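Local coordinates for antibiotic biosynthesis monooxygenase family protein (Shewanella oneidensis, PDB 2BBE) that is of unproven function but may act as a monooxygenase, like other members of the antibiotic biosynthesis monooxygenase family, at residues C47-L52 / V65-D70; I14-S19 / V100-Q105; E28-A33 / P92-S97. All blocks are in the same frame, centred on the assembly; numbering follows the deposited sequence. Where two conformers were deposited one is given.

Contact 1: C47-L52 / V65-D70; sequences CIRYEL and VEKFVD
Ile48 and Arg49 share a single acceptor on the facing strand. Ile48 N lies 2.8 Å from Lys67 O and Arg49 N lies 3.0 Å from Lys67 O, both reaching the carbonyl from the same face of its plane. Lys67 N returns a bond of 2.9 Å to Arg49 O. Two residues on one strand thus stand opposite one on the other, a classic beta bulge, and Ile48, the extra residue, directs its side chain toward strand 61-68: Ile48 CB sits 3.4 Å from Lys67 O, while Ile48 CG1 packs 3.9 Å from Val69 CG1. Past the bulge the ladder is regular, and Val65 N reaches Glu51 O at 2.8 Å with a nearly straight bond of 171°.

These strands form the antiparallel hairpin of a ferredoxin-like alpha/beta fold, the subunit of the dimeric alpha/beta barrel clan. On the face carrying Cys47, Tyr50, Glu66 and Phe68, the extended Glu66 chain runs alongside Tyr50, with Glu66 CD 3.6 Å from Tyr50 CE1 at the ring edge and the carboxylate turned 61° from the ring plane. One water joins Tyr50 OH to Glu66 OE2. Next along, Cys47 CB touches Phe68 CE2 at 3.9 Å and the cysteine sulfur approaches that ring obliquely. His77 meets both aromatic rings, and Phe64 stacks on Tyr50.

The other face carries Arg49, Glu51 and Lys67 beside Val65. Arg49 CG is anti to the backbone N (chi1 174°) and the chain bends at chi3, bringing one face of its guanidinium against Lys67 CE in the conformer given. Arg49 NH1 makes a salt bridge to Glu51 of the second subunit, whereas Lys67 NZ is hydrogen-bonded to Gln105 of its own chain.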
# COMPACT_ATOMS: atom_id res chain seq x y z
N CYS A 47 11.91 -1.01 -5.51
CA CYS A 47 10.67 -1.79 -5.39
C CYS A 47 9.70 -1.16 -4.40
O CYS A 47 10.06 -0.93 -3.23
CB CYS A 47 10.97 -3.23 -4.97
SG CYS A 47 9.44 -4.20 -4.77
N ILE A 48 8.49 -0.88 -4.85
CA ILE A 48 7.42 -0.32 -3.98
C ILE A 48 6.51 -1.43 -3.47
O ILE A 48 6.16 -1.47 -2.28
CB ILE A 48 6.56 0.76 -4.71
CG1 ILE A 48 7.42 1.96 -5.11
CG2 ILE A 48 5.31 1.18 -3.88
CD1 ILE A 48 6.71 2.93 -6.12
N ARG A 49 6.19 -2.36 -4.36
CA ARG A 49 5.23 -3.42 -4.10
C ARG A 49 5.62 -4.65 -4.89
O ARG A 49 6.01 -4.58 -6.08
CB ARG A 49 3.80 -2.97 -4.50
CG ARG A 49 2.75 -4.03 -4.39
CD ARG A 49 1.36 -3.55 -4.89
NE ARG A 49 0.92 -2.34 -4.19
CZ ARG A 49 0.05 -1.46 -4.68
NH1 ARG A 49 -0.49 -1.65 -5.88
NH2 ARG A 49 -0.31 -0.40 -3.96
N TYR A 50 5.51 -5.79 -4.23
CA TYR A 50 5.77 -7.08 -4.89
C TYR A 50 4.97 -8.18 -4.20
O TYR A 50 5.48 -8.87 -3.30
CB TYR A 50 7.26 -7.37 -4.85
CG TYR A 50 7.75 -8.41 -5.82
CD1 TYR A 50 7.67 -8.21 -7.22
CD2 TYR A 50 8.35 -9.57 -5.35
CE1 TYR A 50 8.16 -9.16 -8.12
CE2 TYR A 50 8.86 -10.53 -6.24
CZ TYR A 50 8.75 -10.31 -7.61
OH TYR A 50 9.27 -11.26 -8.45
N GLU A 51 3.72 -8.32 -4.63
CA GLU A 51 2.75 -9.14 -3.91
C GLU A 51 2.36 -10.34 -4.76
O GLU A 51 2.02 -10.19 -5.94
CB GLU A 51 1.50 -8.32 -3.59
CG GLU A 51 1.80 -7.17 -2.62
CD GLU A 51 0.57 -6.31 -2.38
OE1 GLU A 51 -0.51 -6.60 -2.93
OE2 GLU A 51 0.71 -5.32 -1.62
N LEU A 52 2.41 -11.51 -4.15
CA LEU A 52 2.03 -12.77 -4.80
C LEU A 52 0.60 -13.17 -4.42
O LEU A 52 0.15 -12.94 -3.29
CB LEU A 52 3.03 -13.87 -4.40
CG LEU A 52 2.97 -15.21 -5.17
CD1 LEU A 52 3.17 -15.00 -6.70
CD2 LEU A 52 4.02 -16.17 -4.59
N VAL A 65 1.53 -8.94 -8.38
CA VAL A 65 1.09 -7.56 -8.52
C VAL A 65 2.22 -6.69 -7.99
O VAL A 65 2.61 -6.80 -6.81
CB VAL A 65 -0.23 -7.33 -7.73
CG1 VAL A 65 -0.54 -5.80 -7.61
CG2 VAL A 65 -1.38 -8.11 -8.43
N GLU A 66 2.77 -5.86 -8.87
CA GLU A 66 4.05 -5.21 -8.60
C GLU A 66 3.97 -3.71 -8.85
O GLU A 66 3.14 -3.26 -9.66
CB GLU A 66 5.15 -5.79 -9.53
CG GLU A 66 5.13 -7.32 -9.69
CD GLU A 66 6.15 -7.83 -10.73
OE1 GLU A 66 6.99 -7.03 -11.22
OE2 GLU A 66 6.13 -9.04 -11.05
N LYS A 67 4.87 -2.97 -8.19
CA LYS A 67 5.05 -1.53 -8.45
C LYS A 67 6.50 -1.14 -8.16
O LYS A 67 7.09 -1.56 -7.15
CB LYS A 67 4.07 -0.67 -7.62
CG LYS A 67 3.86 0.75 -8.16
CD LYS A 67 2.98 1.64 -7.24
CE LYS A 67 1.50 1.26 -7.23
NZ LYS A 67 0.63 2.20 -6.38
N PHE A 68 7.07 -0.33 -9.05
CA PHE A 68 8.45 0.14 -8.97
C PHE A 68 8.49 1.65 -9.17
O PHE A 68 7.60 2.23 -9.80
CB PHE A 68 9.34 -0.55 -10.03
CG PHE A 68 9.45 -2.03 -9.83
CD1 PHE A 68 8.48 -2.89 -10.37
CD2 PHE A 68 10.48 -2.56 -9.04
CE1 PHE A 68 8.56 -4.27 -10.15
CE2 PHE A 68 10.56 -3.93 -8.81
CZ PHE A 68 9.60 -4.79 -9.35
N VAL A 69 9.51 2.29 -8.60
CA VAL A 69 9.58 3.76 -8.61
C VAL A 69 9.64 4.33 -10.04
O VAL A 69 9.22 5.46 -10.29
CB VAL A 69 10.76 4.28 -7.74
CG1 VAL A 69 10.55 3.89 -6.27
CG2 VAL A 69 12.08 3.76 -8.25
N ASP A 70 10.18 3.55 -10.98
CA ASP A 70 10.30 3.99 -12.38
C ASP A 70 10.74 2.85 -13.26
O ASP A 70 10.97 1.75 -12.77
CB ASP A 70 11.24 5.21 -12.54
CG ASP A 70 12.66 4.98 -12.01
OD1 ASP A 70 13.18 3.85 -12.01
OD2 ASP A 70 13.27 5.98 -11.58
O HOH W 1 0.50 -2.44 -8.33
O HOH W 2 8.88 -10.50 -11.28

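Contact 2: I14-S19 / V100-Q105; sequences IVCVAS and VETYHQ
Val15 and Val17 pair with Tyr103 and Glu101 where strand 8-22, inside the sheet, meets strand 95-107, the outermost strand of this chain. They are the first and last strands of the ferredoxin-like beta-alpha-beta-beta-alpha-beta order, brought side by side in antiparallel fashion, and the two short strand segments run at 149° to each other.

Backbone bonds come first. In the hydrogen-bonded pair of Val15 and Tyr103, the bond from Tyr103 N to Val15 O is short, at 2.8 Å, but bent to 143°. The same oxygen also receives a CA-H contact from Thr102 CA at 3.2 Å. At the second such pair, Val17 N to Glu101 O measures 3.0 Å and is straighter, and the bond from Glu101 N to Val17 O completes it.

Apolar packing differs on the two faces. On one, the Val15 and Tyr103 side chains cross at a slant, Val15 CB 3.9 Å from Tyr103 CB. The tyrosine CG lies beside its own backbone N (chi1 -67°), and from there the ring passes Val15 O at its edge and brings CE1 within 4.1 Å of Val17 CG2. On the other face Val100 spreads its two methyls over two neighbours: Val100 CG1 meets Cys16 SG at 3.8 Å and Val100 CG2 meets Ala18 CB at 4.1 Å. Phe74 of helix 71-78 packs on this side, against Cys16 and Thr102.

Several polar ends reach the second subunit. Tyr103 OH is hydrogen-bonded to Thr63 and Thr102 to Arg56 of that chain; Glu101 is hydrogen-bonded to its Ser55 and salt-bridged to its Arg61. Its strand also extends the sheet past Tyr103, His104 and Gln105. The His104 ring lies near a bound sulfate, probably from the crystallisation liquor, and Ile14 CD1 touches His104 NE2 at 3.8 Å.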
# COMPACT_ATOMS: atom_id res chain seq x y z
N ILE A 14 5.93 2.53 -12.23
CA ILE A 14 5.63 1.43 -13.13
C ILE A 14 4.91 0.35 -12.36
O ILE A 14 5.39 -0.12 -11.30
CB ILE A 14 6.93 0.83 -13.77
CG1 ILE A 14 7.59 1.87 -14.72
CG2 ILE A 14 6.62 -0.49 -14.50
CD1 ILE A 14 6.75 2.22 -15.96
N VAL A 15 3.75 -0.03 -12.88
CA VAL A 15 2.97 -1.13 -12.31
C VAL A 15 3.15 -2.35 -13.22
O VAL A 15 3.21 -2.21 -14.44
CB VAL A 15 1.47 -0.73 -12.15
CG1 VAL A 15 0.55 -1.98 -11.91
CG2 VAL A 15 1.32 0.29 -10.98
N CYS A 16 3.26 -3.53 -12.63
CA CYS A 16 3.32 -4.75 -13.44
C CYS A 16 2.42 -5.81 -12.86
O CYS A 16 2.39 -6.03 -11.63
CB CYS A 16 4.76 -5.30 -13.55
SG CYS A 16 4.91 -6.84 -14.52
N VAL A 17 1.66 -6.47 -13.74
CA VAL A 17 0.89 -7.64 -13.36
C VAL A 17 1.41 -8.82 -14.19
O VAL A 17 1.40 -8.76 -15.42
CB VAL A 17 -0.63 -7.45 -13.58
CG1 VAL A 17 -1.39 -8.75 -13.21
CG2 VAL A 17 -1.16 -6.26 -12.73
N ALA A 18 1.86 -9.87 -13.52
CA ALA A 18 2.47 -11.02 -14.21
C ALA A 18 1.79 -12.28 -13.70
O ALA A 18 1.93 -12.64 -12.52
CB ALA A 18 4.02 -11.05 -13.93
N SER A 19 1.02 -12.94 -14.58
CA SER A 19 0.24 -14.11 -14.20
C SER A 19 0.84 -15.33 -14.84
O SER A 19 1.29 -15.27 -16.00
CB SER A 19 -1.24 -13.98 -14.60
OG SER A 19 -1.39 -13.82 -16.01
N VAL A 100 2.53 -11.14 -19.09
CA VAL A 100 3.13 -10.05 -18.33
C VAL A 100 2.63 -8.75 -18.95
O VAL A 100 2.64 -8.61 -20.18
CB VAL A 100 4.68 -10.08 -18.40
CG1 VAL A 100 5.28 -8.83 -17.70
CG2 VAL A 100 5.24 -11.39 -17.80
N GLU A 101 2.15 -7.83 -18.12
CA GLU A 101 1.71 -6.53 -18.63
C GLU A 101 2.21 -5.43 -17.72
O GLU A 101 2.07 -5.54 -16.51
CB GLU A 101 0.17 -6.46 -18.68
CG GLU A 101 -0.34 -5.25 -19.52
CD GLU A 101 -1.36 -5.67 -20.60
OE1 GLU A 101 -1.78 -6.85 -20.61
OE2 GLU A 101 -1.74 -4.81 -21.42
N THR A 102 2.77 -4.36 -18.30
CA THR A 102 3.16 -3.20 -17.48
C THR A 102 2.20 -2.05 -17.73
O THR A 102 1.55 -1.98 -18.79
CB THR A 102 4.62 -2.73 -17.75
OG1 THR A 102 4.71 -2.29 -19.11
CG2 THR A 102 5.61 -3.88 -17.49
N TYR A 103 2.10 -1.16 -16.74
CA TYR A 103 1.10 -0.12 -16.70
C TYR A 103 1.67 1.16 -16.07
O TYR A 103 2.68 1.10 -15.35
CB TYR A 103 -0.02 -0.56 -15.77
CG TYR A 103 -0.86 -1.74 -16.21
CD1 TYR A 103 -0.49 -3.06 -15.87
CD2 TYR A 103 -2.06 -1.54 -16.89
CE1 TYR A 103 -1.31 -4.16 -16.24
CE2 TYR A 103 -2.87 -2.62 -17.27
CZ TYR A 103 -2.50 -3.92 -16.94
OH TYR A 103 -3.31 -4.97 -17.30
N HIS A 104 1.00 2.29 -16.33
CA HIS A 104 1.08 3.50 -15.50
C HIS A 104 -0.22 3.63 -14.71
O HIS A 104 -1.32 3.32 -15.23
CB HIS A 104 1.23 4.75 -16.36
CG HIS A 104 2.58 4.87 -17.00
ND1 HIS A 104 2.74 5.02 -18.36
CD2 HIS A 104 3.82 4.85 -16.47
CE1 HIS A 104 4.03 5.11 -18.64
NE2 HIS A 104 4.71 4.99 -17.51
N GLN A 105 -0.10 4.11 -13.49
CA GLN A 105 -1.26 4.27 -12.62
C GLN A 105 -2.01 5.53 -12.98
O GLN A 105 -1.40 6.54 -13.33
CB GLN A 105 -0.85 4.28 -11.14
CG GLN A 105 -2.05 4.16 -10.18
CD GLN A 105 -1.65 4.20 -8.70
OE1 GLN A 105 -0.48 4.31 -8.35
NE2 GLN A 105 -2.64 4.14 -7.83

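Contact 3: E28-A33 / P92-S97; sequences EALIAA and PELVES
A small apolar seam joins helix 27-35 to the end of helix 81-94 and the start of strand 95-107, on the helical side of the ferredoxin-like fold: Leu94, the last residue of helix 81-94, points into the flank of helix 27-35. No hydrogen bond crosses between the segments, and about two thirds of the 192 Å² they bury lies on Leu30 and Leu94.

Leu94 makes most of the touches. Its CG is anti to the carbonyl carbon and its chain then runs extended to one methyl (chi2 -171°), which carries CD1 up against the helix backbone. Leu94 CD1 lies 3.6 Å from Ala29 O and 3.7 Å from Leu30 CA. The same methyl sits 4.1 Å from Ala33 CB, one helical turn farther on, while the other branch, Leu94 CD2, meets Ala29 CB at 4.0 Å. The short side chains of Ala29 and Ala33 are consistent with this close approach, and the CA atoms of Leu30 and Leu94 are just 6.1 Å apart. Ala29 O, although touched by the methyl, is already engaged in the helix, accepting a 3.0 Å bond from Ala33 N.

Deeper in, Leu30 takes over. With its CG anti to the backbone N (chi1 180°), it extends between the helix and the sheet, where Phe20 and Ser22 of strand 8-22, Val62 of strand 61-68 and Tyr86 of helix 81-94 also touch it. Val95, the first residue to leave helical geometry, brings its side chain to the same place and packs on Tyr86 too. Val95 was modelled in two conformers, so its part is less certain; in the one given, the two side chains cross at an angle and Leu30 CD1 lies 3.7 Å from Val95 CG2.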
# COMPACT_ATOMS: atom_id res chain seq x y z
N GLU A 28 1.69 -26.10 -6.50
CA GLU A 28 2.46 -25.87 -5.27
C GLU A 28 3.92 -25.53 -5.55
O GLU A 28 4.47 -24.61 -4.94
CB GLU A 28 2.36 -27.07 -4.33
CG GLU A 28 0.94 -27.32 -3.85
CD GLU A 28 0.41 -26.18 -3.00
OE1 GLU A 28 1.21 -25.54 -2.27
OE2 GLU A 28 -0.81 -25.93 -3.05
N ALA A 29 4.54 -26.26 -6.48
CA ALA A 29 5.93 -25.95 -6.92
C ALA A 29 6.03 -24.53 -7.51
O ALA A 29 7.00 -23.82 -7.25
CB ALA A 29 6.42 -26.99 -7.93
N LEU A 30 5.02 -24.12 -8.26
CA LEU A 30 5.04 -22.77 -8.85
C LEU A 30 4.92 -21.68 -7.78
O LEU A 30 5.67 -20.70 -7.82
CB LEU A 30 3.95 -22.60 -9.89
CG LEU A 30 3.91 -21.21 -10.54
CD1 LEU A 30 5.26 -20.89 -11.27
CD2 LEU A 30 2.72 -21.08 -11.46
N ILE A 31 3.99 -21.85 -6.84
CA ILE A 31 3.83 -20.87 -5.75
C ILE A 31 5.16 -20.76 -5.00
O ILE A 31 5.62 -19.65 -4.73
CB ILE A 31 2.68 -21.23 -4.74
CG1 ILE A 31 1.31 -21.32 -5.46
CG2 ILE A 31 2.61 -20.20 -3.57
CD1 ILE A 31 0.21 -22.06 -4.64
N ALA A 32 5.77 -21.89 -4.67
CA ALA A 32 7.06 -21.89 -3.97
C ALA A 32 8.18 -21.16 -4.73
O ALA A 32 8.93 -20.38 -4.14
CB ALA A 32 7.49 -23.31 -3.60
N ALA A 33 8.26 -21.42 -6.04
CA ALA A 33 9.28 -20.82 -6.91
C ALA A 33 9.11 -19.30 -6.97
O ALA A 33 10.10 -18.54 -6.87
CB ALA A 33 9.20 -21.42 -8.32
N PRO A 92 9.89 -22.96 -17.56
CA PRO A 92 9.58 -23.98 -18.56
C PRO A 92 9.15 -25.33 -17.97
O PRO A 92 8.46 -26.09 -18.66
CB PRO A 92 10.91 -24.17 -19.31
CG PRO A 92 11.70 -22.98 -18.99
CD PRO A 92 11.29 -22.52 -17.67
N GLU A 93 9.55 -25.62 -16.73
CA GLU A 93 9.21 -26.89 -16.11
C GLU A 93 7.83 -26.86 -15.44
O GLU A 93 7.16 -27.88 -15.34
CB GLU A 93 10.29 -27.29 -15.09
CG GLU A 93 11.71 -27.33 -15.67
CD GLU A 93 11.86 -28.29 -16.85
OE1 GLU A 93 11.25 -29.39 -16.82
OE2 GLU A 93 12.60 -27.95 -17.80
N LEU A 94 7.42 -25.67 -14.98
CA LEU A 94 6.23 -25.53 -14.15
C LEU A 94 5.02 -24.88 -14.80
O LEU A 94 3.89 -25.05 -14.31
CB LEU A 94 6.57 -24.71 -12.89
CG LEU A 94 7.73 -25.20 -12.01
CD1 LEU A 94 7.79 -24.43 -10.71
CD2 LEU A 94 7.60 -26.69 -11.71
N VAL A 95 5.23 -24.08 -15.85
CA VAL A 95 4.19 -23.19 -16.36
C VAL A 95 3.69 -23.61 -17.75
O VAL A 95 4.51 -23.88 -18.64
CB VAL A 95 4.69 -21.71 -16.35
CG1 VAL A 95 3.71 -20.78 -17.04
CG2 VAL A 95 4.92 -21.24 -14.92
N GLU A 96 2.37 -23.65 -17.91
CA GLU A 96 1.73 -23.92 -19.20
C GLU A 96 1.73 -22.67 -20.09
O GLU A 96 2.06 -22.73 -21.30
CB GLU A 96 0.28 -24.38 -18.98
CG GLU A 96 -0.51 -24.60 -20.26
CD GLU A 96 -1.88 -25.19 -20.00
OE1 GLU A 96 -1.98 -26.15 -19.21
OE2 GLU A 96 -2.86 -24.68 -20.59
N SER A 97 1.36 -21.53 -19.50
CA SER A 97 1.27 -20.27 -20.21
C SER A 97 1.33 -19.14 -19.19
O SER A 97 1.11 -19.38 -17.98
CB SER A 97 -0.02 -20.17 -21.04
OG SER A 97 -1.16 -20.43 -20.23

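How the contacts relate
Contacts 1 and 2 are largely buried pairings of one sheet. Glu66 N probably bonds to Cys16 O and Phe68 N to Ile14 O, joining strands 61-68 and 8-22 and giving, with the two contacts, the order 47-55, 61-68, 8-22, 95-107. Contact 3, its centre about 20 Å from theirs, is only partly buried; by apolar packing, with no hydrogen bond between the segments, it joins helix 27-35 to the end of helix 81-94 and the start of strand 95-107, which contact 2 also uses. It touches contact 1 where Leu52 meets Ile31. Backbone ladders dominate the sheet contacts, and both reach the second subunit, contact 1 through reciprocal Arg49–Glu51 salt bridges, contact 2 through Glu101, Thr102 and Tyr103.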